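Local coordinates for protein hydrazine synthase subunit beta (Candidatus Kuenenia stuttgartiensis, PDB 5C2V) that forms part of the complex that condenses nitric oxide with ammonium to hydrazine, and may modulate passage of the hydroxylamine intermediate between the two active sites, at residues Y70-V81 and K91-I102; P106-A114 and A122-R130. All blocks are in the same frame, centred on the assembly; numbering follows the deposited sequence.

Contact 1 (Y70-V81 and K91-I102); sequences YVCNAESDSVSV and KEIKVGDWPSGI. With CA (calcium ion), chain Q.
In this beta-propeller, strands 78-83 and 88-94 form the outer hairpin of one four-stranded blade, and the chain then crosses to strand 99-104 of the next blade; a calcium ion sits between the loops at one end. Asp77 and Asp97 each bind it through both carboxylate oxygens, Asp77 OD2 lying 2.3 Å from the metal, and four waters complete the site. The backbone N of Trp98 adds a weak hydrogen bond to Asp77 OD2. Asp77 and Ser78 together face Asn73, a G1 beta bulge, while Asp77 O accepts from Val95 N at 3.2 Å just beyond the paired strands. Within the hairpin, Val79 and Ile93 are a hydrogen-bonded pair with two bonds. Ser78 OG reaches Glu92 OE1 weakly; that oxygen is also met from above its carboxylate plane by Lys94 NZ at 2.9 Å, and Glu92 OE2 pairs with Arg54. Between the blades, Ile102 has CG1 anti to its backbone N (chi1 -173°), which carries CD1 to Tyr70 CB at 3.6 Å and on to Val79 CG1, while Cys72 SG touches CB of both Pro99 and Ile102. Trp98, bonded through NE1 to Glu58, also makes a cation-pi contact with Arg70 of the gamma subunit. Ala74 CB lies over one face of the Trp98 indole, 3.3 Å from the centroid of the five-membered ring.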
# COMPACT_ATOMS: atom_id res chain seq x y z
N TYR B 70 47.90 -15.21 41.29
CA TYR B 70 47.46 -14.24 42.28
C TYR B 70 45.95 -14.32 42.48
O TYR B 70 45.18 -13.98 41.59
CB TYR B 70 47.86 -12.82 41.87
CG TYR B 70 49.33 -12.50 42.05
CD1 TYR B 70 50.30 -13.16 41.31
CD2 TYR B 70 49.74 -11.53 42.96
CE1 TYR B 70 51.64 -12.86 41.47
CE2 TYR B 70 51.08 -11.23 43.12
CZ TYR B 70 52.03 -11.90 42.38
OH TYR B 70 53.36 -11.61 42.54
N VAL B 71 45.55 -14.77 43.67
CA VAL B 71 44.14 -15.01 43.96
C VAL B 71 43.57 -13.92 44.85
O VAL B 71 44.22 -13.48 45.80
CB VAL B 71 43.94 -16.39 44.63
CG1 VAL B 71 42.47 -16.69 44.82
CG2 VAL B 71 44.60 -17.48 43.80
N CYS B 72 42.35 -13.48 44.56
CA CYS B 72 41.71 -12.46 45.38
C CYS B 72 40.81 -13.07 46.44
O CYS B 72 39.77 -13.62 46.13
CB CYS B 72 40.88 -11.52 44.50
SG CYS B 72 41.81 -10.20 43.71
N ASN B 73 41.22 -12.93 47.70
CA ASN B 73 40.39 -13.38 48.81
C ASN B 73 39.56 -12.21 49.32
O ASN B 73 40.09 -11.27 49.92
CB ASN B 73 41.25 -13.97 49.93
CG ASN B 73 42.25 -14.99 49.42
OD1 ASN B 73 41.89 -16.13 49.12
ND2 ASN B 73 43.51 -14.59 49.33
N ALA B 74 38.26 -12.30 49.10
CA ALA B 74 37.34 -11.19 49.32
C ALA B 74 37.04 -10.94 50.79
O ALA B 74 37.12 -9.81 51.27
CB ALA B 74 36.06 -11.43 48.56
N GLU B 75 36.69 -12.01 51.50
CA GLU B 75 36.33 -11.89 52.91
C GLU B 75 37.56 -11.60 53.76
O GLU B 75 37.49 -10.86 54.74
CB GLU B 75 35.63 -13.16 53.40
CG GLU B 75 35.18 -13.10 54.85
CD GLU B 75 34.19 -11.98 55.10
OE1 GLU B 75 32.97 -12.23 55.01
OE2 GLU B 75 34.63 -10.85 55.41
N SER B 76 38.68 -12.18 53.37
CA SER B 76 39.93 -11.99 54.10
C SER B 76 40.53 -10.61 53.83
O SER B 76 41.51 -10.22 54.46
CB SER B 76 40.94 -13.07 53.73
OG SER B 76 40.42 -14.36 53.99
N ASP B 77 39.92 -9.89 52.89
CA ASP B 77 40.42 -8.59 52.46
C ASP B 77 41.87 -8.69 52.00
O ASP B 77 42.67 -7.80 52.26
CB ASP B 77 40.30 -7.55 53.59
CG ASP B 77 38.86 -7.10 53.83
OD1 ASP B 77 38.07 -7.86 54.45
OD2 ASP B 77 38.53 -5.98 53.41
N SER B 78 42.21 -9.79 51.32
CA SER B 78 43.61 -10.04 50.98
C SER B 78 43.82 -10.64 49.60
O SER B 78 42.87 -10.86 48.85
CB SER B 78 44.23 -10.97 52.03
OG SER B 78 43.64 -12.26 51.99
N VAL B 79 45.08 -10.88 49.27
CA VAL B 79 45.48 -11.49 48.00
C VAL B 79 46.53 -12.57 48.25
O VAL B 79 47.61 -12.29 48.78
CB VAL B 79 46.06 -10.44 47.02
CG1 VAL B 79 46.64 -11.12 45.80
CG2 VAL B 79 44.99 -9.43 46.63
N SER B 80 46.22 -13.80 47.86
CA SER B 80 47.15 -14.91 48.02
C SER B 80 48.07 -15.04 46.81
O SER B 80 47.64 -14.85 45.67
CB SER B 80 46.39 -16.21 48.24
OG SER B 80 45.57 -16.14 49.39
N VAL B 81 49.33 -15.37 47.05
CA VAL B 81 50.25 -15.68 45.97
C VAL B 81 50.52 -17.18 45.95
O VAL B 81 51.02 -17.74 46.93
CB VAL B 81 51.58 -14.92 46.10
CG1 VAL B 81 52.51 -15.29 44.95
CG2 VAL B 81 51.33 -13.42 46.12
N LYS B 91 52.56 -16.75 49.90
CA LYS B 91 52.42 -15.48 50.62
C LYS B 91 50.98 -14.97 50.67
O LYS B 91 50.14 -15.36 49.85
CB LYS B 91 53.33 -14.41 50.00
CG LYS B 91 53.66 -13.25 50.93
CD LYS B 91 54.72 -12.33 50.33
CE LYS B 91 55.03 -11.17 51.28
NZ LYS B 91 56.11 -10.29 50.75
N GLU B 92 50.70 -14.08 51.63
CA GLU B 92 49.44 -13.35 51.67
C GLU B 92 49.69 -11.85 51.82
O GLU B 92 50.22 -11.40 52.83
CB GLU B 92 48.56 -13.85 52.81
CG GLU B 92 47.29 -13.03 53.00
CD GLU B 92 46.48 -13.47 54.20
OE1 GLU B 92 45.58 -12.72 54.63
OE2 GLU B 92 46.73 -14.58 54.71
N ILE B 93 49.31 -11.08 50.80
CA ILE B 93 49.44 -9.63 50.83
C ILE B 93 48.10 -9.02 51.22
O ILE B 93 47.06 -9.47 50.78
CB ILE B 93 49.88 -9.07 49.47
CG1 ILE B 93 51.00 -9.94 48.88
CG2 ILE B 93 50.32 -7.62 49.60
CD1 ILE B 93 51.38 -9.55 47.47
N LYS B 94 48.12 -7.99 52.06
CA LYS B 94 46.87 -7.39 52.52
C LYS B 94 46.51 -6.13 51.75
O LYS B 94 47.34 -5.24 51.54
CB LYS B 94 46.93 -7.11 54.02
CG LYS B 94 47.04 -8.39 54.85
CD LYS B 94 46.68 -8.16 56.31
CE LYS B 94 46.63 -9.48 57.06
NZ LYS B 94 45.71 -10.46 56.41
N VAL B 95 45.25 -6.07 51.32
CA VAL B 95 44.75 -5.01 50.44
C VAL B 95 43.51 -4.35 51.04
O VAL B 95 43.14 -4.62 52.18
CB VAL B 95 44.41 -5.55 49.04
CG1 VAL B 95 45.67 -6.04 48.34
CG2 VAL B 95 43.38 -6.67 49.14
N GLY B 96 42.87 -3.48 50.26
CA GLY B 96 41.66 -2.81 50.70
C GLY B 96 40.48 -3.76 50.73
O GLY B 96 40.66 -4.98 50.63
N ASP B 97 39.27 -3.22 50.87
CA ASP B 97 38.11 -4.07 51.13
C ASP B 97 37.61 -4.83 49.91
O ASP B 97 37.41 -4.26 48.84
CB ASP B 97 36.97 -3.24 51.72
CG ASP B 97 35.94 -4.11 52.42
OD1 ASP B 97 35.73 -3.94 53.63
OD2 ASP B 97 35.33 -4.98 51.78
N TRP B 98 37.40 -6.12 50.12
CA TRP B 98 36.83 -7.02 49.12
C TRP B 98 37.51 -6.92 47.76
O TRP B 98 36.95 -6.31 46.84
CB TRP B 98 35.34 -6.76 48.95
CG TRP B 98 34.65 -7.91 48.30
CD1 TRP B 98 34.91 -8.46 47.08
CD2 TRP B 98 33.62 -8.71 48.89
NE1 TRP B 98 34.07 -9.52 46.85
CE2 TRP B 98 33.27 -9.70 47.95
CE3 TRP B 98 32.94 -8.66 50.11
CZ2 TRP B 98 32.28 -10.63 48.20
CZ3 TRP B 98 31.95 -9.60 50.35
CH2 TRP B 98 31.63 -10.57 49.40
N PRO B 99 38.74 -7.44 47.64
CA PRO B 99 39.16 -7.43 46.24
C PRO B 99 38.24 -8.32 45.40
O PRO B 99 38.09 -9.50 45.71
CB PRO B 99 40.58 -7.99 46.30
CG PRO B 99 40.62 -8.81 47.55
CD PRO B 99 39.71 -8.11 48.52
N SER B 100 37.64 -7.75 44.35
CA SER B 100 36.80 -8.54 43.45
C SER B 100 37.50 -8.94 42.16
O SER B 100 36.93 -9.68 41.35
CB SER B 100 35.52 -7.77 43.14
OG SER B 100 35.81 -6.49 42.60
N GLY B 101 38.72 -8.46 41.96
CA GLY B 101 39.43 -8.74 40.73
C GLY B 101 40.87 -8.30 40.74
O GLY B 101 41.26 -7.37 41.46
N ILE B 102 41.67 -8.96 39.91
CA ILE B 102 43.11 -8.72 39.86
C ILE B 102 43.65 -9.00 38.46
O ILE B 102 43.17 -9.91 37.79
CB ILE B 102 43.83 -9.59 40.91
CG1 ILE B 102 45.32 -9.23 41.01
CG2 ILE B 102 43.62 -11.08 40.63
CD1 ILE B 102 45.99 -9.81 42.22
CA CA Q . 36.28 -6.36 53.64
O HOH W 1 34.12 -6.89 54.54
O HOH W 2 35.81 -5.89 55.94
O HOH W 3 36.40 -8.69 53.28
O HOH W 4 34.50 -7.47 52.50

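Contact 2 (P106-A114 and A122-R130); sequences PDGKTAYVA and AIDVIDTGR
Ala111 and Ile126 form one of two hydrogen-bonded pairs in the antiparallel hairpin of strands 110-115 and 122-127, the two middle strands of a four-stranded propeller blade. Ala111 N lies 2.9 Å from Ile126 O, in the plane of that carbonyl, and the return bond from Ile126 N to Ala111 O is equally short. Val113 and Asp124 repeat the pattern with two more bonds. The axes of segments 110-114 and 122-127 run at 157° to each other. Beyond the last bridge, Thr128 N still donates to Lys109 O, but from above the carbonyl plane, at 3.2 Å. Thr128 CG2 rests against Gly108 O, and its OG1 is hydrogen-bonded to Tyr70 OH of the preceding blade.

On one face of the sheet Tyr112 and Val125 lie side by side and point the same way. Val125 CG1, anti to its carbonyl carbon (chi1 -52°), comes to 3.5 Å from Tyr112 CE2, while Ile123 CG2 approaches the edge of the same ring near its plane. Strand 144-149 of the following blade covers this face, with Ile149 against Tyr112 and Val147 against Ile123. The other face carries Val113 and Ile126, whose CG2 and CD1 meet at 3.9 Å, and Val113 also packs on Pro99 and Ile102. The buried Asp124 carboxylate is bonded to Ser136 at OD1 and to the loop that follows strand 88-94 at OD2.

Further out, an aspartate side chain accepts from the backbone on each strand at the same end of the hairpin, where strand 110-115 begins and strand 122-127 ends. Asp107 OD1 accepts from Lys109 N in an Asx turn leading into strand 110-115. Where strand 122-127 ends, Asp127 OD2 uses its anti lone pair to accept from Arg130 N at 2.7 Å.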
# COMPACT_ATOMS: atom_id res chain seq x y z
N PRO B 106 51.49 -6.44 31.48
CA PRO B 106 52.10 -7.15 30.35
C PRO B 106 53.54 -7.60 30.62
O PRO B 106 53.92 -8.69 30.21
CB PRO B 106 52.05 -6.12 29.23
CG PRO B 106 50.87 -5.28 29.55
CD PRO B 106 50.83 -5.19 31.05
N ASP B 107 54.32 -6.75 31.29
CA ASP B 107 55.69 -7.10 31.62
C ASP B 107 55.75 -8.07 32.80
O ASP B 107 56.80 -8.64 33.11
CB ASP B 107 56.51 -5.84 31.93
CG ASP B 107 55.81 -4.91 32.91
OD1 ASP B 107 55.02 -5.39 33.75
OD2 ASP B 107 56.05 -3.68 32.84
N GLY B 108 54.61 -8.25 33.46
CA GLY B 108 54.50 -9.18 34.57
C GLY B 108 55.14 -8.66 35.84
O GLY B 108 55.31 -9.40 36.81
N LYS B 109 55.50 -7.37 35.85
CA LYS B 109 56.17 -6.77 36.99
C LYS B 109 55.21 -6.16 38.00
O LYS B 109 55.62 -5.77 39.10
CB LYS B 109 57.15 -5.69 36.51
CG LYS B 109 58.35 -6.22 35.75
CD LYS B 109 59.07 -5.11 34.98
CE LYS B 109 58.79 -3.74 35.58
NZ LYS B 109 59.71 -2.70 35.03
N THR B 110 53.93 -6.08 37.65
CA THR B 110 52.96 -5.42 38.51
C THR B 110 51.59 -6.08 38.44
O THR B 110 51.14 -6.50 37.37
CB THR B 110 52.82 -3.92 38.16
OG1 THR B 110 54.12 -3.33 38.02
CG2 THR B 110 52.04 -3.18 39.23
N ALA B 111 50.92 -6.16 39.59
CA ALA B 111 49.56 -6.67 39.67
C ALA B 111 48.63 -5.58 40.20
O ALA B 111 48.98 -4.86 41.13
CB ALA B 111 49.50 -7.90 40.56
N TYR B 112 47.46 -5.46 39.60
CA TYR B 112 46.50 -4.44 40.00
C TYR B 112 45.24 -5.09 40.56
O TYR B 112 44.66 -6.00 39.96
CB TYR B 112 46.15 -3.54 38.81
CG TYR B 112 47.34 -2.74 38.32
CD1 TYR B 112 48.24 -3.27 37.42
CD2 TYR B 112 47.56 -1.44 38.78
CE1 TYR B 112 49.33 -2.55 36.97
CE2 TYR B 112 48.64 -0.71 38.34
CZ TYR B 112 49.52 -1.26 37.44
OH TYR B 112 50.60 -0.53 37.00
N VAL B 113 44.84 -4.62 41.74
CA VAL B 113 43.75 -5.23 42.49
C VAL B 113 42.62 -4.25 42.75
O VAL B 113 42.81 -3.23 43.40
CB VAL B 113 44.25 -5.77 43.85
CG1 VAL B 113 43.21 -6.68 44.46
CG2 VAL B 113 45.57 -6.50 43.68
N ALA B 114 41.42 -4.55 42.24
CA ALA B 114 40.28 -3.66 42.44
C ALA B 114 39.59 -3.95 43.76
O ALA B 114 39.12 -5.06 43.99
CB ALA B 114 39.30 -3.80 41.28
N ALA B 122 39.40 2.06 45.77
CA ALA B 122 40.83 1.83 45.61
C ALA B 122 41.16 0.82 44.51
O ALA B 122 40.43 -0.16 44.29
CB ALA B 122 41.43 1.36 46.93
N ILE B 123 42.29 1.05 43.86
CA ILE B 123 42.98 -0.01 43.12
C ILE B 123 44.38 -0.14 43.70
O ILE B 123 45.22 0.75 43.51
CB ILE B 123 43.05 0.28 41.62
CG1 ILE B 123 41.65 0.55 41.06
CG2 ILE B 123 43.70 -0.88 40.88
CD1 ILE B 123 41.64 1.00 39.62
N ASP B 124 44.66 -1.25 44.38
CA ASP B 124 45.95 -1.44 45.02
C ASP B 124 46.95 -2.04 44.05
O ASP B 124 46.65 -3.02 43.37
CB ASP B 124 45.81 -2.31 46.27
CG ASP B 124 45.01 -1.64 47.36
OD1 ASP B 124 44.87 -0.40 47.33
OD2 ASP B 124 44.52 -2.36 48.27
N VAL B 125 48.14 -1.45 43.99
CA VAL B 125 49.19 -1.95 43.12
C VAL B 125 50.16 -2.83 43.92
O VAL B 125 50.42 -2.59 45.09
CB VAL B 125 49.96 -0.80 42.44
CG1 VAL B 125 48.98 0.14 41.75
CG2 VAL B 125 50.80 -0.03 43.43
N ILE B 126 50.64 -3.88 43.27
CA ILE B 126 51.51 -4.86 43.91
C ILE B 126 52.71 -5.20 43.04
O ILE B 126 52.56 -5.64 41.90
CB ILE B 126 50.74 -6.16 44.23
CG1 ILE B 126 49.69 -5.92 45.30
CG2 ILE B 126 51.71 -7.25 44.67
CD1 ILE B 126 48.85 -7.14 45.62
N ASP B 127 53.91 -4.98 43.57
CA ASP B 127 55.13 -5.37 42.86
C ASP B 127 55.31 -6.88 42.95
O ASP B 127 55.12 -7.47 44.01
CB ASP B 127 56.35 -4.65 43.43
CG ASP B 127 57.62 -4.98 42.68
OD1 ASP B 127 57.84 -4.39 41.60
OD2 ASP B 127 58.39 -5.84 43.16
N THR B 128 55.67 -7.51 41.83
CA THR B 128 55.79 -8.97 41.80
C THR B 128 57.10 -9.44 42.43
O THR B 128 57.17 -10.54 42.98
CB THR B 128 55.67 -9.51 40.36
OG1 THR B 128 55.49 -10.93 40.39
CG2 THR B 128 56.92 -9.18 39.54
N GLY B 129 58.14 -8.61 42.35
CA GLY B 129 59.43 -8.94 42.93
C GLY B 129 59.40 -8.85 44.44
O GLY B 129 59.85 -9.76 45.14
N ARG B 130 58.87 -7.76 44.95
CA ARG B 130 58.76 -7.57 46.38
C ARG B 130 57.66 -8.47 46.92
O ARG B 130 57.67 -8.86 48.09
CB ARG B 130 58.50 -6.10 46.71
CG ARG B 130 59.51 -5.16 46.08
CD ARG B 130 59.30 -3.72 46.54
NE ARG B 130 59.78 -2.68 45.63
CZ ARG B 130 60.90 -2.69 44.90
NH1 ARG B 130 61.78 -3.68 44.99
NH2 ARG B 130 61.18 -1.66 44.11

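Contacts 1 and 2 follow each other along the chain, their centres 12 Å apart on the same side of the chain's centre. Strand 99-104 ties them together: it closes contact 1 and is the neighbour of strand 110-115 in the blade of contact 2, with Ala114 N 2.9 Å from Gly101 O. A second tie joins the blades, since Asp124 OD2 probably accepts a hydrogen bond from Gly96 N at 2.8 Å while packing on Val95 CB. Gly96 immediately precedes the calcium ligand Asp97, so Asp124, whose side chain is about 11 Å from the ion, contacts the metal-binding loop without touching calcium itself.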